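Local coordinates for NmrA family protein (Shigella flexneri 2a, PDB 3QVO) that is of unknown function but, as a Rossmann-fold member of the NmrA family, probably binds NAD(P), at residues A[34-39]-A[93-98]; A[119-124]-A[202-207]; A[169-174]-A[188-193]; A[175-180]-A[196-201]; A[181-186]-A[217-222]. One frame throughout, in Å; residues are numbered along the deposited sequence.

Contact 1 of 5, residues A[34-39]-A[93-98]; sequences QIARHV and YANLTG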
# COMPACT_ATOMS: atom_id res chain seq x y z
N GLN A 34 -8.53 -1.85 -5.57
CA GLN A 34 -9.70 -2.02 -4.73
C GLN A 34 -9.46 -1.68 -3.26
O GLN A 34 -10.38 -1.22 -2.59
CB GLN A 34 -10.24 -3.45 -4.85
CG GLN A 34 -10.41 -3.98 -6.29
CD GLN A 34 -11.01 -5.36 -6.34
OE1 GLN A 34 -11.95 -5.68 -5.60
NE2 GLN A 34 -10.48 -6.20 -7.21
N ILE A 35 -8.28 -1.94 -2.72
CA ILE A 35 -7.96 -1.43 -1.39
C ILE A 35 -7.81 0.08 -1.44
O ILE A 35 -8.28 0.81 -0.54
CB ILE A 35 -6.68 -2.05 -0.78
CG1 ILE A 35 -6.93 -3.52 -0.36
CG2 ILE A 35 -6.23 -1.29 0.45
CD1 ILE A 35 -5.61 -4.34 -0.26
N ALA A 36 -7.19 0.56 -2.51
CA ALA A 36 -6.98 1.98 -2.69
C ALA A 36 -8.31 2.78 -2.58
O ALA A 36 -8.33 3.86 -2.00
CB ALA A 36 -6.26 2.27 -4.01
N ARG A 37 -9.41 2.23 -3.12
CA ARG A 37 -10.69 2.93 -3.22
C ARG A 37 -11.29 3.26 -1.87
O ARG A 37 -11.93 4.30 -1.70
CB ARG A 37 -11.71 2.14 -4.04
N HIS A 38 -11.06 2.36 -0.91
CA HIS A 38 -11.52 2.56 0.45
C HIS A 38 -10.64 3.62 1.11
O HIS A 38 -11.13 4.46 1.84
CB HIS A 38 -11.44 1.26 1.27
CG HIS A 38 -12.32 0.15 0.78
ND1 HIS A 38 -13.68 0.14 0.97
CD2 HIS A 38 -12.02 -1.03 0.20
CE1 HIS A 38 -14.19 -0.98 0.48
NE2 HIS A 38 -13.20 -1.71 0.02
N VAL A 39 -9.35 3.59 0.87
CA VAL A 39 -8.45 4.56 1.46
C VAL A 39 -8.81 5.94 0.96
O VAL A 39 -8.96 6.89 1.75
CB VAL A 39 -6.98 4.30 1.10
CG1 VAL A 39 -6.13 5.40 1.59
CG2 VAL A 39 -6.53 3.00 1.64
N TYR A 93 1.83 5.81 -0.49
CA TYR A 93 1.09 4.63 -0.27
C TYR A 93 1.02 3.92 -1.60
O TYR A 93 0.47 4.43 -2.57
CB TYR A 93 -0.30 4.96 0.28
CG TYR A 93 -1.33 3.87 0.00
CD1 TYR A 93 -0.97 2.55 0.03
CD2 TYR A 93 -2.66 4.17 -0.24
CE1 TYR A 93 -1.85 1.55 -0.21
CE2 TYR A 93 -3.58 3.13 -0.50
CZ TYR A 93 -3.12 1.82 -0.49
OH TYR A 93 -3.94 0.76 -0.73
N ALA A 94 1.64 2.73 -1.64
CA ALA A 94 1.79 1.93 -2.81
C ALA A 94 0.98 0.65 -2.62
O ALA A 94 1.12 -0.05 -1.61
CB ALA A 94 3.25 1.56 -3.03
N ASN A 95 0.16 0.39 -3.64
CA ASN A 95 -0.68 -0.79 -3.74
C ASN A 95 -0.43 -1.24 -5.18
O ASN A 95 -1.26 -0.96 -6.07
CB ASN A 95 -2.16 -0.35 -3.48
CG ASN A 95 -3.15 -1.53 -3.44
OD1 ASN A 95 -2.72 -2.73 -3.33
ND2 ASN A 95 -4.51 -1.22 -3.58
N LEU A 96 0.74 -1.89 -5.40
CA LEU A 96 1.23 -2.21 -6.74
C LEU A 96 1.02 -3.65 -7.12
O LEU A 96 1.27 -4.57 -6.33
CB LEU A 96 2.72 -1.97 -6.83
CG LEU A 96 3.18 -0.55 -6.53
CD1 LEU A 96 4.67 -0.61 -6.55
CD2 LEU A 96 2.59 0.45 -7.51
N THR A 97 0.66 -3.85 -8.38
CA THR A 97 0.40 -5.18 -8.85
C THR A 97 1.22 -5.55 -10.06
O THR A 97 1.75 -4.69 -10.80
CB THR A 97 -1.11 -5.36 -9.22
OG1 THR A 97 -1.48 -4.42 -10.24
CG2 THR A 97 -2.00 -5.13 -7.98
N GLY A 98 1.30 -6.86 -10.25
CA GLY A 98 1.54 -7.42 -11.56
C GLY A 98 2.97 -7.85 -11.73
O GLY A 98 3.67 -8.15 -10.75
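Ala36 and Asn95, whose CA atoms are 7.0 Å apart, mark where helix 34-39 crosses over strand 93-95, the two axes approaching to 9.2 Å and running roughly antiparallel at 147°. Tyr93 has the largest share of the packing. Its CG stands anti to the backbone N (chi1 156°), which swings the ring off the strand and under the helix, and the side chain reaches up against Val39, which comes down from the opposite direction. Val39 approaches the ring obliquely with both methyls near one atom: CG2 is 3.6 Å from Tyr93 CE2, and CG1 is 4.0 Å from the same carbon. Ala36 takes a different position, with its CA near the ring plane, at the edge. At the phenol end Ile35 crosses the tyrosine at about a right angle, and its CG2 branch sits 3.3 Å from Tyr93 OH. One turn of helix thus wraps the far end of the ring through three residues, Ile35, Ala36 and Val39. Farther along the strand, the side chain of Asn95 also points to the helix and packs beside Ile35 and Ala36. On the strand side, Tyr93 and Asn95 bond through their backbones to strand 24-29, while Tyr93 also leans on Ile204 of helix 197-209. A first helix that follows a glycine-rich turn after strand 24-29 and packs on the parallel sheet is characteristic of the Rossmann fold; in relatives that turn holds the dinucleotide phosphates, which is consistent with a cofactor site here.

Contact 2 of 5, residues A[119-124]-A[202-207]; sequences RLIFVL and ALITDI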
# COMPACT_ATOMS: atom_id res chain seq x y z
N ARG A 119 8.56 8.57 3.89
CA ARG A 119 7.57 7.69 4.50
C ARG A 119 6.79 6.90 3.47
O ARG A 119 6.06 7.50 2.64
CB ARG A 119 6.60 8.50 5.38
CG ARG A 119 5.74 7.61 6.27
CD ARG A 119 6.53 7.00 7.39
NE ARG A 119 5.68 6.21 8.27
CZ ARG A 119 5.44 4.91 8.15
NH1 ARG A 119 4.65 4.33 9.01
NH2 ARG A 119 6.01 4.18 7.21
N LEU A 120 6.94 5.57 3.52
CA LEU A 120 6.35 4.63 2.57
C LEU A 120 5.51 3.57 3.25
O LEU A 120 5.95 2.92 4.22
CB LEU A 120 7.47 3.92 1.78
CG LEU A 120 7.09 2.80 0.79
CD1 LEU A 120 6.25 3.34 -0.41
CD2 LEU A 120 8.35 2.07 0.33
N ILE A 121 4.29 3.39 2.74
CA ILE A 121 3.41 2.28 3.14
C ILE A 121 3.26 1.44 1.90
O ILE A 121 2.80 1.94 0.86
CB ILE A 121 2.02 2.79 3.61
CG1 ILE A 121 2.19 3.79 4.75
CG2 ILE A 121 1.15 1.62 4.05
CD1 ILE A 121 0.92 4.55 5.15
N PHE A 122 3.70 0.18 1.96
CA PHE A 122 3.81 -0.63 0.78
C PHE A 122 3.11 -1.98 1.01
O PHE A 122 3.48 -2.77 1.91
CB PHE A 122 5.28 -0.83 0.43
CG PHE A 122 5.55 -1.28 -1.02
CD1 PHE A 122 5.41 -2.59 -1.40
CD2 PHE A 122 6.00 -0.38 -1.98
CE1 PHE A 122 5.70 -2.99 -2.72
CE2 PHE A 122 6.28 -0.76 -3.28
CZ PHE A 122 6.13 -2.05 -3.65
N VAL A 123 2.10 -2.23 0.18
CA VAL A 123 1.27 -3.44 0.29
C VAL A 123 1.81 -4.48 -0.61
O VAL A 123 1.99 -4.24 -1.81
CB VAL A 123 -0.19 -3.19 -0.08
CG1 VAL A 123 -1.01 -4.53 0.04
CG2 VAL A 123 -0.77 -2.16 0.86
N LEU A 124 2.12 -5.65 -0.03
CA LEU A 124 2.48 -6.81 -0.82
C LEU A 124 1.43 -7.90 -0.67
O LEU A 124 1.38 -8.63 0.34
CB LEU A 124 3.88 -7.33 -0.48
CG LEU A 124 5.05 -6.45 -0.98
CD1 LEU A 124 6.33 -6.77 -0.21
CD2 LEU A 124 5.27 -6.61 -2.50
N ALA A 202 -8.37 0.49 6.58
CA ALA A 202 -8.42 1.13 7.90
C ALA A 202 -7.03 1.25 8.49
O ALA A 202 -6.70 2.26 9.07
CB ALA A 202 -9.32 0.35 8.81
N LEU A 203 -6.21 0.23 8.37
CA LEU A 203 -4.84 0.31 8.88
C LEU A 203 -4.06 1.39 8.14
O LEU A 203 -3.41 2.20 8.74
CB LEU A 203 -4.11 -1.04 8.73
CG LEU A 203 -2.68 -1.10 9.34
CD1 LEU A 203 -2.56 -0.69 10.86
CD2 LEU A 203 -2.11 -2.50 9.14
N ILE A 204 -4.13 1.37 6.82
CA ILE A 204 -3.39 2.29 6.00
C ILE A 204 -3.76 3.70 6.45
O ILE A 204 -2.87 4.50 6.75
CB ILE A 204 -3.64 2.03 4.49
CG1 ILE A 204 -3.04 0.67 4.10
CG2 ILE A 204 -3.00 3.12 3.61
CD1 ILE A 204 -3.58 0.14 2.79
N THR A 205 -5.05 3.97 6.59
CA THR A 205 -5.54 5.27 6.99
C THR A 205 -5.06 5.68 8.38
O THR A 205 -4.68 6.83 8.60
CB THR A 205 -7.07 5.33 6.88
OG1 THR A 205 -7.43 5.23 5.49
CG2 THR A 205 -7.59 6.66 7.38
N ASP A 206 -5.07 4.74 9.34
CA ASP A 206 -4.52 5.03 10.66
C ASP A 206 -3.03 5.41 10.58
O ASP A 206 -2.61 6.30 11.31
CB ASP A 206 -4.74 3.89 11.63
CG ASP A 206 -6.22 3.75 12.05
OD1 ASP A 206 -7.10 4.56 11.61
OD2 ASP A 206 -6.52 2.81 12.83
N ILE A 207 -2.28 4.81 9.67
CA ILE A 207 -0.85 5.09 9.57
C ILE A 207 -0.67 6.47 8.90
O ILE A 207 0.13 7.28 9.31
CB ILE A 207 -0.09 4.02 8.78
CG1 ILE A 207 -0.19 2.65 9.45
CG2 ILE A 207 1.41 4.39 8.62
CD1 ILE A 207 0.55 1.51 8.67
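The guanidinium of Arg119 is the flat group that meets the helix: Ile207 CG2 comes up to it obliquely, 3.3 Å from Arg119 NH1, with the two side chains crossing at about a right angle. The ring of Phe122 has Leu124 CG in plane at its edge and belongs to the other side of the strand. Arg119 bends at chi2 (72°), folding back over the strand end, where NE bonds to Pro211 O, NH2 to Glu164 O and NH1 to Thr166 OG1. Three polar partners therefore fix the rotation of a buried guanidinium, and Ile207 packs against a group already held. Below it, Ile121 and Ile207 slide past each other in opposite directions, bringing Ile121 CD1 within 3.5 Å of Ile207 CG2. Ile204 packs on Ile121 and Val123, two residues apart on the same side of the strand: its CG1 is 4.3 Å from Ile121 CG2 and its CD1 4.1 Å from Val123 CG2. Strand 119-123 and helix 202-207 run almost exactly antiparallel, at 176° with axes 10.3 Å apart. The strand is flanked in the sheet by strands 91-95 and 164-174, and Ile204 extends the same apolar layer to Tyr93, Leu168 and to Ile35 and Val39 of helix 34-43.

Contact 3 of 5, residues A[169-174]-A[188-193]; sequences RPAWLT and EPFKGT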
# COMPACT_ATOMS: atom_id res chain seq x y z
N ARG A 169 1.39 -6.94 4.74
CA ARG A 169 1.24 -8.27 4.15
C ARG A 169 -0.08 -8.87 4.53
O ARG A 169 -0.18 -9.44 5.59
CB ARG A 169 2.35 -9.20 4.66
CG ARG A 169 3.62 -9.04 3.90
CD ARG A 169 4.79 -9.71 4.54
NE ARG A 169 4.90 -9.58 5.99
CZ ARG A 169 4.55 -10.51 6.87
NH1 ARG A 169 3.99 -11.64 6.48
NH2 ARG A 169 4.74 -10.29 8.17
N PRO A 170 -1.09 -8.70 3.67
CA PRO A 170 -2.43 -9.18 3.96
C PRO A 170 -2.72 -10.60 3.53
O PRO A 170 -2.27 -11.03 2.45
CB PRO A 170 -3.34 -8.24 3.16
CG PRO A 170 -2.47 -7.65 2.13
CD PRO A 170 -1.10 -7.63 2.67
N ALA A 171 -3.52 -11.26 4.37
CA ALA A 171 -4.05 -12.55 4.12
C ALA A 171 -4.97 -12.42 2.93
O ALA A 171 -5.05 -11.35 2.32
CB ALA A 171 -4.78 -13.06 5.36
N TRP A 172 -5.64 -13.52 2.59
CA TRP A 172 -6.54 -13.58 1.43
C TRP A 172 -7.61 -12.49 1.54
O TRP A 172 -8.32 -12.42 2.53
CB TRP A 172 -7.18 -14.98 1.30
CG TRP A 172 -7.72 -15.35 -0.08
CD1 TRP A 172 -6.99 -15.74 -1.17
CD2 TRP A 172 -9.11 -15.42 -0.50
NE1 TRP A 172 -7.82 -16.03 -2.23
CE2 TRP A 172 -9.13 -15.84 -1.85
CE3 TRP A 172 -10.33 -15.16 0.14
CZ2 TRP A 172 -10.32 -16.00 -2.58
CZ3 TRP A 172 -11.52 -15.31 -0.59
CH2 TRP A 172 -11.50 -15.73 -1.93
N LEU A 173 -7.73 -11.67 0.52
CA LEU A 173 -8.61 -10.52 0.57
C LEU A 173 -10.05 -10.88 0.30
O LEU A 173 -10.35 -11.52 -0.70
CB LEU A 173 -8.12 -9.47 -0.43
CG LEU A 173 -6.81 -8.80 -0.02
CD1 LEU A 173 -6.26 -7.99 -1.16
CD2 LEU A 173 -6.98 -7.93 1.22
N THR A 174 -10.94 -10.49 1.22
CA THR A 174 -12.38 -10.47 0.94
C THR A 174 -12.91 -9.04 0.78
O THR A 174 -12.23 -8.02 1.13
CB THR A 174 -13.20 -11.11 2.06
OG1 THR A 174 -13.26 -10.20 3.16
CG2 THR A 174 -12.60 -12.43 2.50
N GLU A 188 6.75 -14.14 12.02
CA GLU A 188 5.69 -14.93 12.66
C GLU A 188 4.85 -15.45 11.52
O GLU A 188 4.74 -14.79 10.51
CB GLU A 188 4.77 -14.08 13.56
CG GLU A 188 5.37 -13.52 14.88
CD GLU A 188 4.30 -12.87 15.79
OE1 GLU A 188 4.10 -11.62 15.77
OE2 GLU A 188 3.65 -13.64 16.54
N PRO A 189 4.21 -16.61 11.71
CA PRO A 189 3.22 -17.04 10.72
C PRO A 189 1.95 -16.20 10.83
O PRO A 189 1.66 -15.65 11.88
CB PRO A 189 2.94 -18.51 11.12
CG PRO A 189 3.48 -18.67 12.53
CD PRO A 189 4.12 -17.37 12.96
N PHE A 190 1.22 -16.09 9.73
CA PHE A 190 -0.12 -15.55 9.74
C PHE A 190 -0.99 -16.31 10.77
O PHE A 190 -1.08 -17.50 10.67
CB PHE A 190 -0.75 -15.75 8.36
CG PHE A 190 -0.32 -14.76 7.33
CD1 PHE A 190 -0.81 -13.47 7.36
CD2 PHE A 190 0.54 -15.11 6.33
CE1 PHE A 190 -0.44 -12.55 6.40
CE2 PHE A 190 0.95 -14.18 5.37
CZ PHE A 190 0.44 -12.90 5.40
N LYS A 191 -1.63 -15.61 11.72
CA LYS A 191 -2.63 -16.19 12.62
C LYS A 191 -4.00 -16.37 11.98
O LYS A 191 -4.96 -16.79 12.66
CB LYS A 191 -2.84 -15.32 13.86
CG LYS A 191 -1.58 -15.09 14.68
CD LYS A 191 -1.88 -14.31 15.97
CE LYS A 191 -0.58 -13.72 16.56
NZ LYS A 191 -0.53 -13.83 18.04
N GLY A 192 -4.13 -16.08 10.69
CA GLY A 192 -5.41 -16.32 10.05
C GLY A 192 -5.35 -16.39 8.55
O GLY A 192 -4.38 -16.06 7.94
N THR A 193 -6.46 -16.79 7.98
CA THR A 193 -6.57 -17.12 6.57
C THR A 193 -6.97 -15.97 5.66
O THR A 193 -6.59 -15.95 4.51
CB THR A 193 -7.61 -18.24 6.47
OG1 THR A 193 -6.94 -19.50 6.68
CG2 THR A 193 -8.35 -18.23 5.14
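A single backbone hydrogen bond, Trp172 N to Thr193 O at 3.2 Å, joins the two segments; its N-H...O angle is 146°, and the donor lies tilted out of the carbonyl plane. Around this bond the packing is of carbon on oxygen, since the same Thr193 O is 3.5 Å from Ala171 CB and 3.4 Å from Trp172 CB. Aromatic contacts come from Phe190, whose ring hangs down on the strand. Its CE1 meets Arg169 O in the ring plane, at the edge and 3.2 Å away, and Ala171 CB lies 4.5 Å from Phe190 CD1. The guanidinium of Arg169 adds an oblique approach, NH1 standing 3.9 Å from Phe190 CZ with the two planes 57° apart. That guanidinium is anchored elsewhere: a bend at chi3 (-42°) turns the chain so that NE reaches Asn218 OD1 on strand 217-222. The loop 188-193 thus closes over the point where strand 164-174 is interrupted, Arg169 and Ala171 pairing with strand 217-222 and Trp172 and Thr174 with strand 194-196. It is a strand broken by a bulge or short loop, which changes neighbours there, within the sheet of a Rossmann-type fold.

Contact 4 of 5, residues A[175-180]-A[196-201]; sequences DEDIID and SRKSVA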
# COMPACT_ATOMS: atom_id res chain seq x y z
N ASP A 175 -14.14 -8.98 0.27
CA ASP A 175 -14.88 -7.74 0.10
C ASP A 175 -15.97 -7.58 1.17
O ASP A 175 -16.91 -6.80 1.01
CB ASP A 175 -15.45 -7.66 -1.33
CG ASP A 175 -14.41 -7.22 -2.35
OD1 ASP A 175 -13.64 -6.24 -2.08
OD2 ASP A 175 -14.34 -7.84 -3.45
N GLU A 176 -15.82 -8.31 2.27
CA GLU A 176 -16.73 -8.17 3.42
C GLU A 176 -16.74 -6.72 3.97
O GLU A 176 -15.70 -6.12 4.14
CB GLU A 176 -16.32 -9.16 4.53
CG GLU A 176 -17.18 -9.08 5.81
CD GLU A 176 -17.47 -10.45 6.44
OE1 GLU A 176 -16.88 -11.48 6.01
OE2 GLU A 176 -18.33 -10.48 7.37
N ASP A 177 -17.93 -6.20 4.25
CA ASP A 177 -18.10 -4.84 4.81
C ASP A 177 -17.81 -4.82 6.31
O ASP A 177 -18.71 -4.58 7.10
CB ASP A 177 -19.52 -4.32 4.52
CG ASP A 177 -19.72 -2.86 4.94
OD1 ASP A 177 -18.74 -2.10 5.05
OD2 ASP A 177 -20.88 -2.46 5.16
N ILE A 178 -16.57 -5.07 6.71
CA ILE A 178 -16.19 -5.06 8.11
C ILE A 178 -14.75 -4.60 8.31
O ILE A 178 -13.93 -4.69 7.40
CB ILE A 178 -16.35 -6.46 8.73
CG1 ILE A 178 -16.59 -6.37 10.24
CG2 ILE A 178 -15.13 -7.34 8.41
CD1 ILE A 178 -17.69 -7.33 10.79
N ILE A 179 -14.46 -4.10 9.50
CA ILE A 179 -13.12 -3.77 9.90
C ILE A 179 -12.81 -4.63 11.09
O ILE A 179 -13.31 -4.38 12.18
CB ILE A 179 -12.97 -2.29 10.27
CG1 ILE A 179 -13.15 -1.40 9.03
CG2 ILE A 179 -11.61 -2.06 10.93
CD1 ILE A 179 -13.36 0.13 9.35
N ASP A 180 -12.03 -5.69 10.89
CA ASP A 180 -11.77 -6.68 11.94
C ASP A 180 -10.42 -7.35 11.66
O ASP A 180 -10.29 -8.18 10.74
CB ASP A 180 -12.91 -7.71 11.99
CG ASP A 180 -12.83 -8.64 13.20
OD1 ASP A 180 -12.01 -8.39 14.10
OD2 ASP A 180 -13.58 -9.65 13.26
N SER A 196 -10.53 -8.58 5.34
CA SER A 196 -11.26 -7.68 4.49
C SER A 196 -10.34 -6.56 3.97
O SER A 196 -9.43 -6.08 4.66
CB SER A 196 -12.45 -7.07 5.25
OG SER A 196 -12.03 -6.09 6.21
N ARG A 197 -10.57 -6.18 2.74
CA ARG A 197 -9.93 -5.02 2.17
C ARG A 197 -10.20 -3.78 3.02
O ARG A 197 -9.33 -2.94 3.23
CB ARG A 197 -10.47 -4.79 0.77
CG ARG A 197 -10.01 -5.82 -0.23
CD ARG A 197 -10.22 -5.35 -1.67
NE ARG A 197 -9.68 -6.31 -2.62
CZ ARG A 197 -10.23 -7.48 -2.92
NH1 ARG A 197 -9.65 -8.29 -3.79
NH2 ARG A 197 -11.35 -7.87 -2.33
N LYS A 198 -11.42 -3.66 3.53
CA LYS A 198 -11.77 -2.51 4.36
C LYS A 198 -10.89 -2.49 5.60
O LYS A 198 -10.45 -1.41 6.03
CB LYS A 198 -13.25 -2.57 4.71
CG LYS A 198 -13.89 -1.29 5.11
CD LYS A 198 -15.44 -1.37 4.95
CE LYS A 198 -15.88 -1.04 3.48
NZ LYS A 198 -17.34 -1.17 3.21
N SER A 199 -10.56 -3.67 6.12
CA SER A 199 -9.67 -3.75 7.26
C SER A 199 -8.31 -3.18 6.91
O SER A 199 -7.74 -2.36 7.66
CB SER A 199 -9.50 -5.18 7.74
OG SER A 199 -10.73 -5.76 8.22
N VAL A 200 -7.79 -3.60 5.77
CA VAL A 200 -6.46 -3.19 5.39
C VAL A 200 -6.45 -1.69 5.11
O VAL A 200 -5.51 -1.00 5.48
CB VAL A 200 -5.95 -3.99 4.20
CG1 VAL A 200 -4.52 -3.54 3.83
CG2 VAL A 200 -5.98 -5.47 4.52
N ALA A 201 -7.51 -1.19 4.51
CA ALA A 201 -7.63 0.26 4.28
C ALA A 201 -7.66 1.02 5.59
O ALA A 201 -7.04 2.08 5.71
CB ALA A 201 -8.87 0.59 3.45
O HOH W 1 -13.93 -5.11 2.31
O HOH W 2 -11.60 -8.54 7.88
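Ser196 OG makes two bonds: it donates to Ile178 O at 2.6 Å and accepts from Ser199 N at 2.8 Å. The second bond makes Ser196 the N-cap of helix 197-201, and the first ties that cap to the loop 175-180. Its chi1 of 73° places OG between the backbone N and the carbonyl carbon, where both bonds can be made. Loop and helix start are also bridged by water. One molecule donates to Glu176 O and accepts from Lys198 N; another donates to Asp180 O and accepts from Ser196 N. Charged tips close the outer side. Lys198, bent at chi3 (-85°), turns its NZ onto Asp177 OD1 in a salt bridge modelled very short, while its CG lies 4.0 Å from Ile179 CG1. Asp177 is the centre of an inverse gamma turn. At the far end Arg197 stretches out to Asp175, NH2 to OD1 being 2.8 Å; this salt bridge contains a hydrogen bond that is weak in angle, the two planes being moderately tilted and OD1 coming in obliquely. Past Ile178 the chain is held once more, by Asp180 N donating to Ser199 OG at 3.0 Å and almost straight, 172°.

Contact 5 of 5, residues A[181-186]-A[217-222]; sequences YELTSR and ENIGIN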
# COMPACT_ATOMS: atom_id res chain seq x y z
N TYR A 181 -9.40 -6.97 12.41
CA TYR A 181 -8.06 -7.43 12.10
C TYR A 181 -7.13 -7.44 13.29
O TYR A 181 -7.44 -6.91 14.37
CB TYR A 181 -7.46 -6.62 10.95
CG TYR A 181 -7.08 -5.20 11.28
CD1 TYR A 181 -5.87 -4.90 11.89
CD2 TYR A 181 -7.93 -4.15 10.96
CE1 TYR A 181 -5.53 -3.59 12.19
CE2 TYR A 181 -7.59 -2.84 11.26
CZ TYR A 181 -6.39 -2.56 11.87
OH TYR A 181 -6.07 -1.25 12.14
N GLU A 182 -6.01 -8.12 13.06
CA GLU A 182 -4.90 -8.24 14.00
C GLU A 182 -3.64 -8.41 13.17
O GLU A 182 -3.71 -8.78 12.01
CB GLU A 182 -5.11 -9.41 14.97
CG GLU A 182 -5.09 -10.81 14.35
CD GLU A 182 -5.47 -11.91 15.34
OE1 GLU A 182 -5.64 -11.61 16.55
OE2 GLU A 182 -5.62 -13.08 14.90
N LEU A 183 -2.50 -8.14 13.79
CA LEU A 183 -1.25 -7.98 13.11
C LEU A 183 -0.22 -8.95 13.63
O LEU A 183 -0.16 -9.21 14.83
CB LEU A 183 -0.72 -6.58 13.39
CG LEU A 183 -1.66 -5.43 13.03
CD1 LEU A 183 -1.07 -4.12 13.54
CD2 LEU A 183 -1.87 -5.41 11.51
N THR A 184 0.61 -9.45 12.74
CA THR A 184 1.67 -10.38 13.08
C THR A 184 2.94 -9.77 12.57
O THR A 184 2.92 -9.08 11.53
CB THR A 184 1.47 -11.74 12.39
OG1 THR A 184 1.08 -11.54 11.03
CG2 THR A 184 0.40 -12.56 13.10
N SER A 185 4.05 -10.01 13.27
CA SER A 185 5.32 -9.44 12.85
C SER A 185 6.02 -10.28 11.75
O SER A 185 5.57 -11.39 11.38
CB SER A 185 6.22 -9.22 14.08
OG SER A 185 6.61 -10.45 14.64
N ARG A 186 7.15 -9.75 11.28
CA ARG A 186 7.87 -10.24 10.10
C ARG A 186 8.15 -11.73 10.08
O ARG A 186 8.00 -12.37 9.05
CB ARG A 186 9.21 -9.51 9.97
CG ARG A 186 9.98 -9.83 8.73
CD ARG A 186 11.34 -9.18 8.82
NE ARG A 186 12.08 -9.17 7.56
CZ ARG A 186 12.64 -10.23 7.01
NH1 ARG A 186 12.52 -11.44 7.55
NH2 ARG A 186 13.26 -10.10 5.87
N GLU A 217 8.53 -1.78 10.16
CA GLU A 217 7.87 -3.08 10.35
C GLU A 217 7.39 -3.71 9.07
O GLU A 217 7.14 -3.04 8.07
CB GLU A 217 6.67 -2.94 11.30
CG GLU A 217 7.10 -2.53 12.71
CD GLU A 217 5.94 -2.27 13.65
OE1 GLU A 217 4.77 -2.47 13.28
OE2 GLU A 217 6.20 -1.85 14.80
N ASN A 218 7.19 -5.03 9.14
CA ASN A 218 6.80 -5.84 8.00
C ASN A 218 5.74 -6.81 8.53
O ASN A 218 6.03 -7.89 9.03
CB ASN A 218 8.04 -6.54 7.47
CG ASN A 218 7.80 -7.26 6.18
OD1 ASN A 218 6.67 -7.56 5.81
ND2 ASN A 218 8.89 -7.56 5.49
N ILE A 219 4.49 -6.38 8.40
CA ILE A 219 3.38 -6.82 9.24
C ILE A 219 2.39 -7.64 8.44
O ILE A 219 1.91 -7.19 7.39
CB ILE A 219 2.58 -5.59 9.70
CG1 ILE A 219 3.44 -4.57 10.41
CG2 ILE A 219 1.40 -5.96 10.56
CD1 ILE A 219 2.75 -3.22 10.45
N GLY A 220 2.04 -8.82 8.94
CA GLY A 220 0.91 -9.57 8.41
C GLY A 220 -0.38 -9.06 9.01
O GLY A 220 -0.42 -8.67 10.19
N ILE A 221 -1.45 -9.05 8.21
CA ILE A 221 -2.76 -8.59 8.64
C ILE A 221 -3.79 -9.70 8.37
O ILE A 221 -4.00 -10.10 7.23
CB ILE A 221 -3.21 -7.31 7.87
CG1 ILE A 221 -2.08 -6.29 7.71
CG2 ILE A 221 -4.40 -6.61 8.57
CD1 ILE A 221 -2.30 -5.33 6.49
N ASN A 222 -4.43 -10.20 9.42
CA ASN A 222 -5.52 -11.16 9.26
C ASN A 222 -6.75 -10.87 10.16
O ASN A 222 -6.63 -10.27 11.21
CB ASN A 222 -5.01 -12.58 9.55
CG ASN A 222 -4.78 -12.82 11.01
OD1 ASN A 222 -3.70 -12.52 11.53
ND2 ASN A 222 -5.80 -13.34 11.71
O HOH W 3 7.86 -6.46 11.90
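Glu182 crosses Asn222 obliquely, touching it from CB to the tip. CB is 4.1 Å from Asn222 O; CG, placed between the backbone N and the carbonyl carbon (chi1 66°), comes within 3.6 Å of Asn222 OD1; CD lies 3.9 Å from Asn222 ND2, and OE2 reaches that same ND2 at 3.2 Å. This bond is fairly straight, uses the anti lone pair of OE2 and lies near the amide plane, although carboxylate and amide are turned 62° from each other. Asn222 OD1 is buried without a partner. Beneath, Glu182 and Asn222 form an antiparallel hydrogen-bonded pair, as do Thr184 and Gly220, whose tightest bond is Gly220 N to Thr184 O at 2.7 Å. Thr184 OG1 settles 3.3 Å from Gly220 CA, where glycine has no side chain to meet it, and bonds weakly to Gly220 O. On the other face, the non-hydrogen-bonded pair Leu183 and Ile221 joins an apolar cluster: Leu183 CD2 presses on Ile219 CG2 at a tight 3.4 Å, and Tyr181 CB rests on Ile221 CG2. The short strand therefore has one apolar face packed on Leu203 of helix 197-209 and one polar face, touched by Lys191 and held by the Glu182-Asn222 bond.

Overall arrangement
Four contacts reach one mixed sheet; contact 4 joins a loop to the start of helix 197-209. Contacts 1 and 2 lie in the core, their centres about 10 Å apart, on neighbouring strands 91-95 and 119-123, with helices 34-43 and 197-209 touching each other on one side of the sheet. Contacts 3 and 5, centres about 8 Å apart, gather around strands 164-174 and 217-222. The centre of contact 4 is about 13 Å from that of contact 3, and its helix also supplies contact 2. Contact 1 is complete before the others begin; the segments of contacts 3, 4 and 5 alternate along the chain, so the excursion 175-193 packs on the last helix and strand.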